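Local coordinates for HTH-type dhaKLM operon transcriptional activator DhaS (Lactococcus lactis, PDB 2IU5), which activates transcription of the dhaKLM operon together with DhaQ in response to dihydroxyacetone, binding an inverted repeat at the promoter, at residues T14-A19 / F69-N74; K20-L25 / E58-W63; L87-Y92 / I116-L121. The protein carries 1 engineered substitution. One frame throughout, in Å; residues are numbered along the deposited sequence.

Interaction 1. Residues T14-A19 / F69-N74; sequences TQKIIA and FAELIN
A surface salt bridge between Lys16 and Glu71 makes this contact. It joins helix 13-28 near its start to the C-terminal end of helix 57-73. The backbones stay well apart, with Lys16 CA and Glu71 CA 11.8 Å from each other, so two long side chains span the distance. They reach out from opposite directions and meet at their charged ends. Of the two bonds Lys16 makes to Glu71, the stronger runs from Lys16 NZ to Glu71 OE2 at 3.0 Å, on the syn lone pair of that oxygen. The same ammonium also reaches Glu71 OE1 at 3.2 Å, but this second bond is weak. The ammonium thus lies close to both carboxylate oxygens and favours one. The N-terminal tail bonds to both partners of the pair: Lys16 NZ donates a hydrogen bond to Met8 O, its strongest polar partner, and Glu71 OE2 accepts one from Met8 N. The carbon before the ammonium follows it in: Lys16 CE is 3.2 Å from Glu71 OE2. Glu71 extends beyond its CG, whereas Lys16 is bent at chi3 (133°), and that bend sets the direction of its last carbon and its NZ.

In the TetR family the first helix belongs to the DNA-binding domain, and the helix after the predicted helix-turn-helix leads into the C-terminal domain. Helices 13-28 and 57-73 hold these places here. The salt bridge therefore ties the opening helix to the far end of this connecting helix. On the same last turns of helix 57-73, Phe69 and Leu72 pack on helix 82-95. The aliphatic part of Lys16 lies against Trp63.

Interaction 2. Residues K20-L25 / E58-W63; sequences KAFKDL and EELLSW
Lys20 NZ donates a 2.6 Å hydrogen bond to Asp24 OD1, which accepts it on its syn lone pair. This salt bridge spans one turn of helix 13-28 on its exposed side. Across the contact the meeting is wholly apolar and is carried by Phe22, Leu60 and Leu61. Phe22 places its CG anti to the backbone N (chi1 -175°), which carries the ring from helix 13-28 toward helix 57-73. Leu60 brings its CD2 methyl to the root of the ring, with Leu60 CD2 3.6 Å from Phe22 CB. The same Leu60 CD2 lies 3.8 Å from Phe22 CG. These two side chains run past each other in opposite directions.

This is core packing in the tetR-type DNA-binding domain, between its first helix and the helix that follows the predicted helix-turn-helix. Ile39 of helix 36-43 also touches Phe22. Leu61 crosses Phe22 at about a right angle and sets its CD2 methyl at the ring edge, in the ring plane. The modelled spacing there is too short to be reliable. Phe99 of helix 97-106 touches both Phe22 and Leu61, which brings the C-terminal domain against this core.

Interaction 3. Residues L87-Y92 / I116-L121; sequences LLLLRY and IQWENL
Leu89 holds its CG anti to the backbone N (chi1 -176°), and Trp118 has its CG anti to the carbonyl carbon (chi1 -69°). These choices bring the leucine end over one face of the indole. Leu89 CD2 does the touching, 3.3 Å from Trp118 CH2 and 3.3 Å from Trp118 CZ3. The methyl thus sits tightly on the outer bond of the six-membered ring. The two side chains cross obliquely. Leu90 reaches the same part of the ring with Leu90 CD2 4.1 Å from Trp118 CH2, crossing the tryptophan at about a right angle. Leu121 adds a looser touch, its CD2 lying 4.3 Å from Leu89 CD2.

The contact belongs to the all-helical C-terminal domain of this TetR-family protein. Segments 87-92 and 116-121 run nearly antiparallel, at 158°, with their axes 12.8 Å apart, and large side chains fill the span. With an alanine at Trp118, the face under Leu89 would be lost, which would probably open a gap there and leave the Leu90 methyl without its partner on helix 110-132. Trp118 also meets Phe114 edge-to-face and packs on Ile153, Cys154 and Thr157 of helix 139-163. Phe69 of helix 57-73 packs against Leu89.

After a short N-terminal tail the chain enters helix 13-28, which supplies the first segments of both interaction 1 and interaction 2. It then passes through the predicted helix-turn-helix and returns along helix 57-73. Interaction 2 closes first, at 58-63, and interaction 1 closes around it at 69-74, so the shorter loop is nested in the longer. Trp63 of interaction 2 packs on Gln15 and Ala19 of interaction 1. Interaction 3 follows in series, joining helices 82-95 and 110-132 of the C-terminal domain. Interactions 1 and 3 meet where helix 57-73 ends: Leu72 CD1 lies 3.5 Å from Tyr92 CG, and Phe69 packs on Gln117. Helix 57-73 thus links the two domains.

Interaction 1. Residues T14-A19 / F69-N74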
loop_
_atom_site.group_PDB
_atom_site.type_symbol
_atom_site.label_atom_id
_atom_site.label_comp_id
_atom_site.label_asym_id
_atom_site.label_seq_id
_atom_site.Cartn_x
_atom_site.Cartn_y
_atom_site.Cartn_z
ATOM N N THR A 14 -11.756 33.233 5.109
ATOM C CA THR A 14 -13.035 32.921 4.479
ATOM C C THR A 14 -13.016 31.533 3.864
ATOM O O THR A 14 -13.983 30.789 3.974
ATOM C CB THR A 14 -13.416 33.969 3.414
ATOM O OG1 THR A 14 -13.498 35.261 4.030
ATOM C CG2 THR A 14 -14.764 33.628 2.785
ATOM N N GLN A 15 -11.911 31.183 3.217
ATOM C CA GLN A 15 -11.763 29.835 2.677
ATOM C C GLN A 15 -11.987 28.774 3.736
ATOM O O GLN A 15 -12.650 27.765 3.476
ATOM C CB GLN A 15 -10.398 29.626 2.012
ATOM C CG GLN A 15 -10.170 30.521 0.798
ATOM C CD GLN A 15 -9.476 31.834 1.132
ATOM O OE1 GLN A 15 -9.742 32.462 2.156
ATOM N NE2 GLN A 15 -8.573 32.263 0.261
ATOM N N LYS A 16 -11.433 29.001 4.930
ATOM C CA LYS A 16 -11.548 28.014 5.997
ATOM C C LYS A 16 -12.990 27.860 6.456
ATOM O O LYS A 16 -13.421 26.745 6.774
ATOM C CB LYS A 16 -10.595 28.339 7.160
ATOM C CG LYS A 16 -9.174 27.973 6.809
ATOM C CD LYS A 16 -8.202 28.247 7.952
ATOM C CE LYS A 16 -7.328 27.004 8.113
ATOM N NZ LYS A 16 -6.587 26.895 9.406
ATOM N N ILE A 17 -13.725 28.969 6.490
ATOM C CA ILE A 17 -15.140 28.939 6.867
ATOM C C ILE A 17 -15.954 28.161 5.834
ATOM O O ILE A 17 -16.794 27.316 6.181
ATOM C CB ILE A 17 -15.665 30.366 7.070
ATOM C CG1 ILE A 17 -14.976 31.036 8.256
ATOM C CG2 ILE A 17 -17.187 30.372 7.246
ATOM C CD1 ILE A 17 -15.300 32.504 8.317
ATOM N N ILE A 18 -15.693 28.448 4.559
ATOM C CA ILE A 18 -16.400 27.758 3.476
ATOM C C ILE A 18 -16.071 26.261 3.524
ATOM O O ILE A 18 -16.955 25.418 3.437
ATOM C CB ILE A 18 -16.001 28.365 2.124
ATOM C CG1 ILE A 18 -16.539 29.794 2.013
ATOM C CG2 ILE A 18 -16.557 27.526 0.993
ATOM C CD1 ILE A 18 -15.915 30.538 0.827
ATOM N N ALA A 19 -14.797 25.917 3.667
ATOM C CA ALA A 19 -14.406 24.509 3.757
ATOM C C ALA A 19 -15.044 23.763 4.937
ATOM O O ALA A 19 -15.496 22.603 4.815
ATOM C CB ALA A 19 -12.878 24.404 3.868
ATOM N N PHE A 69 -4.129 18.414 4.905
ATOM C CA PHE A 69 -2.978 17.543 5.121
ATOM C C PHE A 69 -1.700 18.305 5.408
ATOM O O PHE A 69 -0.923 17.883 6.264
ATOM C CB PHE A 69 -2.812 16.533 3.986
ATOM C CG PHE A 69 -3.858 15.453 4.019
ATOM C CD1 PHE A 69 -3.660 14.296 4.762
ATOM C CD2 PHE A 69 -5.053 15.592 3.309
ATOM C CE1 PHE A 69 -4.650 13.291 4.788
ATOM C CE2 PHE A 69 -6.042 14.596 3.328
ATOM C CZ PHE A 69 -5.844 13.448 4.064
ATOM N N ALA A 70 -1.468 19.414 4.716
ATOM C CA ALA A 70 -0.298 20.254 5.029
ATOM C C ALA A 70 -0.372 20.841 6.435
ATOM O O ALA A 70 0.632 20.911 7.148
ATOM C CB ALA A 70 -0.177 21.373 4.009
ATOM N N GLU A 71 -1.567 21.264 6.839
ATOM C CA GLU A 71 -1.727 21.888 8.133
ATOM C C GLU A 71 -1.387 20.882 9.214
ATOM O O GLU A 71 -0.735 21.232 10.204
ATOM C CB GLU A 71 -3.131 22.448 8.296
ATOM C CG GLU A 71 -3.303 23.715 7.492
ATOM C CD GLU A 71 -4.449 24.581 7.972
ATOM O OE1 GLU A 71 -5.362 24.032 8.636
ATOM O OE2 GLU A 71 -4.410 25.802 7.672
ATOM N N LEU A 72 -1.828 19.645 9.006
ATOM C CA LEU A 72 -1.676 18.604 10.019
ATOM C C LEU A 72 -0.241 18.121 10.116
ATOM O O LEU A 72 0.244 17.824 11.219
ATOM C CB LEU A 72 -2.610 17.431 9.736
ATOM C CG LEU A 72 -4.089 17.739 9.993
ATOM C CD1 LEU A 72 -4.951 16.793 9.174
ATOM C CD2 LEU A 72 -4.451 17.677 11.466
ATOM N N ILE A 73 0.440 18.037 8.982
ATOM C CA ILE A 73 1.769 17.424 8.960
ATOM C C ILE A 73 2.854 18.490 9.146
ATOM O O ILE A 73 3.790 18.292 9.917
ATOM C CB ILE A 73 1.937 16.560 7.688
ATOM C CG1 ILE A 73 0.931 15.387 7.697
ATOM C CG2 ILE A 73 3.396 16.093 7.518
ATOM C CD1 ILE A 73 0.774 14.746 6.343
ATOM N N ASN A 74 2.738 19.625 8.460
ATOM C CA ASN A 74 3.889 20.514 8.269
ATOM C C ASN A 74 3.768 21.890 8.914
ATOM O O ASN A 74 4.770 22.503 9.279
ATOM C CB ASN A 74 4.148 20.708 6.766
ATOM C CG ASN A 74 4.431 19.407 6.044
ATOM O OD1 ASN A 74 3.674 19.001 5.173
ATOM N ND2 ASN A 74 5.536 18.751 6.407
#

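Interaction 2. Residues K20-L25 / E58-W63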
loop_
_atom_site.group_PDB
_atom_site.type_symbol
_atom_site.label_atom_id
_atom_site.label_comp_id
_atom_site.label_asym_id
_atom_site.label_seq_id
_atom_site.Cartn_x
_atom_site.Cartn_y
_atom_site.Cartn_z
ATOM N N LYS A 20 -15.078 24.416 6.087
ATOM C CA LYS A 20 -15.717 23.817 7.262
ATOM C C LYS A 20 -17.192 23.526 6.999
ATOM O O LYS A 20 -17.697 22.453 7.345
ATOM C CB LYS A 20 -15.545 24.698 8.499
ATOM C CG LYS A 20 -16.041 24.060 9.784
ATOM C CD LYS A 20 -15.402 22.681 9.961
ATOM C CE LYS A 20 -15.565 22.132 11.388
ATOM N NZ LYS A 20 -16.961 21.645 11.604
ATOM N N ALA A 21 -17.865 24.494 6.389
ATOM C CA ALA A 21 -19.255 24.294 5.989
ATOM C C ALA A 21 -19.436 23.071 5.090
ATOM O O ALA A 21 -20.325 22.236 5.316
ATOM C CB ALA A 21 -19.783 25.546 5.321
ATOM N N PHE A 22 -18.586 22.972 4.067
ATOM C CA PHE A 22 -18.647 21.824 3.162
ATOM C C PHE A 22 -18.407 20.516 3.904
ATOM O O PHE A 22 -19.138 19.536 3.720
ATOM C CB PHE A 22 -17.632 22.002 2.070
ATOM C CG PHE A 22 -17.682 20.941 1.024
ATOM C CD1 PHE A 22 -18.836 20.701 0.309
ATOM C CD2 PHE A 22 -16.552 20.176 0.755
ATOM C CE1 PHE A 22 -18.893 19.716 -0.681
ATOM C CE2 PHE A 22 -16.593 19.183 -0.228
ATOM C CZ PHE A 22 -17.770 18.958 -0.945
ATOM N N LYS A 23 -17.376 20.504 4.748
ATOM C CA LYS A 23 -17.038 19.263 5.487
ATOM C C LYS A 23 -18.219 18.866 6.380
ATOM O O LYS A 23 -18.552 17.682 6.500
ATOM C CB LYS A 23 -15.734 19.417 6.267
ATOM C CG LYS A 23 -14.540 19.369 5.331
ATOM C CD LYS A 23 -13.202 19.316 6.075
ATOM C CE LYS A 23 -12.767 20.695 6.487
ATOM N NZ LYS A 23 -11.497 20.624 7.310
ATOM N N ASP A 24 -18.859 19.845 7.014
ATOM C CA ASP A 24 -20.063 19.603 7.800
ATOM C C ASP A 24 -21.202 18.988 6.972
ATOM O O ASP A 24 -21.823 18.003 7.399
ATOM C CB ASP A 24 -20.519 20.883 8.498
ATOM C CG ASP A 24 -19.583 21.306 9.644
ATOM O OD1 ASP A 24 -18.660 20.535 10.006
ATOM O OD2 ASP A 24 -19.778 22.421 10.182
ATOM N N LEU A 25 -21.481 19.547 5.798
ATOM C CA LEU A 25 -22.535 18.986 4.945
ATOM C C LEU A 25 -22.194 17.575 4.455
ATOM O O LEU A 25 -23.083 16.738 4.302
ATOM C CB LEU A 25 -22.796 19.939 3.781
ATOM C CG LEU A 25 -23.432 21.261 4.226
ATOM C CD1 LEU A 25 -23.172 22.358 3.215
ATOM C CD2 LEU A 25 -24.931 21.133 4.475
ATOM N N GLU A 58 -15.517 20.974 -6.835
ATOM C CA GLU A 58 -14.291 20.199 -7.112
ATOM C C GLU A 58 -13.089 21.022 -6.715
ATOM O O GLU A 58 -12.148 20.509 -6.096
ATOM C CB GLU A 58 -14.196 19.829 -8.583
ATOM C CG GLU A 58 -15.086 18.662 -8.934
ATOM C CD GLU A 58 -15.042 18.312 -10.403
ATOM O OE1 GLU A 58 -14.156 18.801 -11.140
ATOM O OE2 GLU A 58 -15.917 17.528 -10.837
ATOM N N GLU A 59 -13.112 22.300 -7.064
ATOM C CA GLU A 59 -11.996 23.154 -6.636
ATOM C C GLU A 59 -11.924 23.273 -5.115
ATOM O O GLU A 59 -10.825 23.344 -4.555
ATOM C CB GLU A 59 -12.128 24.560 -7.221
ATOM C CG GLU A 59 -11.878 24.644 -8.722
ATOM C CD GLU A 59 -11.463 26.046 -9.197
ATOM O OE1 GLU A 59 -11.561 27.056 -8.441
ATOM O OE2 GLU A 59 -11.032 26.139 -10.370
ATOM N N LEU A 60 -13.066 23.309 -4.434
ATOM C CA LEU A 60 -13.093 23.403 -2.990
ATOM C C LEU A 60 -12.504 22.112 -2.414
ATOM O O LEU A 60 -11.698 22.183 -1.483
ATOM C CB LEU A 60 -14.531 23.627 -2.477
ATOM C CG LEU A 60 -14.611 23.664 -0.965
ATOM C CD1 LEU A 60 -13.671 24.746 -0.369
ATOM C CD2 LEU A 60 -16.051 23.940 -0.561
ATOM N N LEU A 61 -12.886 20.957 -2.963
ATOM C CA LEU A 61 -12.326 19.677 -2.486
ATOM C C LEU A 61 -10.814 19.674 -2.621
ATOM O O LEU A 61 -10.108 19.308 -1.673
ATOM C CB LEU A 61 -12.904 18.491 -3.277
ATOM C CG LEU A 61 -14.288 17.969 -2.901
ATOM C CD1 LEU A 61 -14.587 16.846 -3.868
ATOM C CD2 LEU A 61 -14.231 17.439 -1.451
ATOM N N SER A 62 -10.311 20.074 -3.784
ATOM C CA SER A 62 -8.873 20.082 -4.026
ATOM C C SER A 62 -8.193 20.923 -2.953
ATOM O O SER A 62 -7.147 20.545 -2.396
ATOM C CB SER A 62 -8.596 20.660 -5.410
ATOM O OG SER A 62 -8.989 19.723 -6.398
ATOM N N TRP A 63 -8.787 22.073 -2.652
ATOM C CA TRP A 63 -8.217 22.983 -1.669
ATOM C C TRP A 63 -8.216 22.336 -0.288
ATOM O O TRP A 63 -7.221 22.418 0.456
ATOM C CB TRP A 63 -8.964 24.342 -1.662
ATOM C CG TRP A 63 -8.252 25.311 -0.766
ATOM C CD1 TRP A 63 -7.181 26.070 -1.095
ATOM C CD2 TRP A 63 -8.549 25.604 0.604
ATOM N NE1 TRP A 63 -6.782 26.829 -0.031
ATOM C CE2 TRP A 63 -7.604 26.562 1.031
ATOM C CE3 TRP A 63 -9.512 25.158 1.514
ATOM C CZ2 TRP A 63 -7.595 27.090 2.321
ATOM C CZ3 TRP A 63 -9.501 25.680 2.798
ATOM C CH2 TRP A 63 -8.544 26.636 3.190
#

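Interaction 3. Residues L87-Y92 / I116-L121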
loop_
_atom_site.group_PDB
_atom_site.type_symbol
_atom_site.label_atom_id
_atom_site.label_comp_id
_atom_site.label_asym_id
_atom_site.label_seq_id
_atom_site.Cartn_x
_atom_site.Cartn_y
_atom_site.Cartn_z
ATOM N N LEU A 87 -0.781 11.515 15.453
ATOM C CA LEU A 87 -2.002 11.433 16.263
ATOM C C LEU A 87 -3.068 12.368 15.706
ATOM O O LEU A 87 -4.219 11.969 15.507
ATOM C CB LEU A 87 -1.728 11.749 17.729
ATOM C CG LEU A 87 -2.977 11.774 18.610
ATOM C CD1 LEU A 87 -3.661 10.405 18.582
ATOM C CD2 LEU A 87 -2.548 12.183 20.031
ATOM N N LEU A 88 -2.704 13.615 15.448
ATOM C CA LEU A 88 -3.709 14.559 14.935
ATOM C C LEU A 88 -4.233 14.183 13.556
ATOM O O LEU A 88 -5.419 14.374 13.254
ATOM C CB LEU A 88 -3.193 15.994 14.994
ATOM C CG LEU A 88 -2.919 16.409 16.453
ATOM C CD1 LEU A 88 -2.563 17.877 16.537
ATOM C CD2 LEU A 88 -4.097 16.088 17.399
ATOM N N LEU A 89 -3.374 13.645 12.709
ATOM C CA LEU A 89 -3.839 13.131 11.426
ATOM C C LEU A 89 -4.838 11.976 11.578
ATOM O O LEU A 89 -5.905 11.953 10.926
ATOM C CB LEU A 89 -2.612 12.723 10.615
ATOM C CG LEU A 89 -2.874 12.250 9.204
ATOM C CD1 LEU A 89 -3.618 13.307 8.407
ATOM C CD2 LEU A 89 -1.568 11.867 8.518
ATOM N N LEU A 90 -4.536 10.991 12.426
ATOM C CA LEU A 90 -5.492 9.907 12.650
ATOM C C LEU A 90 -6.820 10.428 13.200
ATOM O O LEU A 90 -7.886 9.995 12.762
ATOM C CB LEU A 90 -4.912 8.839 13.590
ATOM C CG LEU A 90 -3.683 8.149 13.003
ATOM C CD1 LEU A 90 -3.086 7.177 14.043
ATOM C CD2 LEU A 90 -3.995 7.415 11.690
ATOM N N ARG A 91 -6.766 11.344 14.158
ATOM C CA ARG A 91 -7.974 11.952 14.686
ATOM C C ARG A 91 -8.768 12.694 13.618
ATOM O O ARG A 91 -9.993 12.618 13.598
ATOM C CB ARG A 91 -7.627 12.916 15.810
ATOM C CG ARG A 91 -7.354 12.197 17.097
ATOM C CD ARG A 91 -7.302 13.124 18.307
ATOM N NE ARG A 91 -6.940 12.310 19.444
ATOM C CZ ARG A 91 -6.435 12.806 20.566
ATOM N NH1 ARG A 91 -6.247 14.120 20.674
ATOM N NH2 ARG A 91 -6.131 11.996 21.560
ATOM N N TYR A 92 -8.086 13.408 12.738
ATOM C CA TYR A 92 -8.737 14.142 11.660
ATOM C C TYR A 92 -9.451 13.170 10.747
ATOM O O TYR A 92 -10.602 13.400 10.337
ATOM C CB TYR A 92 -7.669 14.918 10.894
ATOM C CG TYR A 92 -8.131 15.455 9.543
ATOM C CD1 TYR A 92 -8.856 16.641 9.453
ATOM C CD2 TYR A 92 -7.826 14.771 8.370
ATOM C CE1 TYR A 92 -9.268 17.129 8.212
ATOM C CE2 TYR A 92 -8.227 15.239 7.133
ATOM C CZ TYR A 92 -8.947 16.416 7.067
ATOM O OH TYR A 92 -9.325 16.843 5.820
ATOM N N ILE A 116 0.743 9.918 -1.226
ATOM C CA ILE A 116 1.735 10.993 -1.195
ATOM C C ILE A 116 1.713 11.715 0.161
ATOM O O ILE A 116 2.772 12.085 0.679
ATOM C CB ILE A 116 1.506 11.958 -2.348
ATOM C CG1 ILE A 116 1.937 11.311 -3.671
ATOM C CG2 ILE A 116 2.329 13.220 -2.108
ATOM C CD1 ILE A 116 1.585 12.131 -4.907
ATOM N N GLN A 117 0.530 11.904 0.737
ATOM C CA GLN A 117 0.422 12.505 2.081
ATOM C C GLN A 117 1.181 11.706 3.140
ATOM O O GLN A 117 1.895 12.266 3.986
ATOM C CB GLN A 117 -1.025 12.705 2.476
ATOM C CG GLN A 117 -1.792 13.503 1.421
ATOM C CD GLN A 117 -0.971 14.648 0.896
ATOM O OE1 GLN A 117 -0.564 15.555 1.641
ATOM N NE2 GLN A 117 -0.708 14.630 -0.407
ATOM N N TRP A 118 1.022 10.389 3.066
ATOM C CA TRP A 118 1.744 9.510 3.994
ATOM C C TRP A 118 3.231 9.553 3.744
ATOM O O TRP A 118 4.029 9.495 4.697
ATOM C CB TRP A 118 1.183 8.075 3.965
ATOM C CG TRP A 118 -0.187 8.038 4.561
ATOM C CD1 TRP A 118 -1.355 7.790 3.905
ATOM C CD2 TRP A 118 -0.545 8.261 5.943
ATOM N NE1 TRP A 118 -2.406 7.844 4.778
ATOM C CE2 TRP A 118 -1.946 8.132 6.033
ATOM C CE3 TRP A 118 0.178 8.559 7.102
ATOM C CZ2 TRP A 118 -2.632 8.287 7.235
ATOM C CZ3 TRP A 118 -0.512 8.712 8.301
ATOM C CH2 TRP A 118 -1.898 8.578 8.352
ATOM N N GLU A 119 3.614 9.653 2.476
ATOM C CA GLU A 119 5.023 9.838 2.170
ATOM C C GLU A 119 5.556 11.137 2.768
ATOM O O GLU A 119 6.701 11.176 3.231
ATOM C CB GLU A 119 5.287 9.712 0.676
ATOM C CG GLU A 119 5.049 8.280 0.188
ATOM C CD GLU A 119 5.278 8.084 -1.284
ATOM O OE1 GLU A 119 5.344 9.086 -2.043
ATOM O OE2 GLU A 119 5.390 6.895 -1.673
ATOM N N ASN A 120 4.720 12.174 2.754
ATOM C CA ASN A 120 5.168 13.467 3.271
ATOM C C ASN A 120 5.342 13.301 4.787
ATOM O O ASN A 120 6.301 13.818 5.359
ATOM C CB ASN A 120 4.127 14.541 2.938
ATOM C CG ASN A 120 4.196 14.981 1.475
ATOM O OD1 ASN A 120 5.110 14.629 0.745
ATOM N ND2 ASN A 120 3.203 15.759 1.059
ATOM N N LEU A 121 4.420 12.577 5.419
ATOM C CA LEU A 121 4.544 12.319 6.860
ATOM C C LEU A 121 5.850 11.567 7.139
ATOM O O LEU A 121 6.612 11.952 8.031
ATOM C CB LEU A 121 3.330 11.556 7.390
ATOM C CG LEU A 121 3.473 11.233 8.884
ATOM C CD1 LEU A 121 3.697 12.443 9.790
ATOM C CD2 LEU A 121 2.374 10.343 9.397
#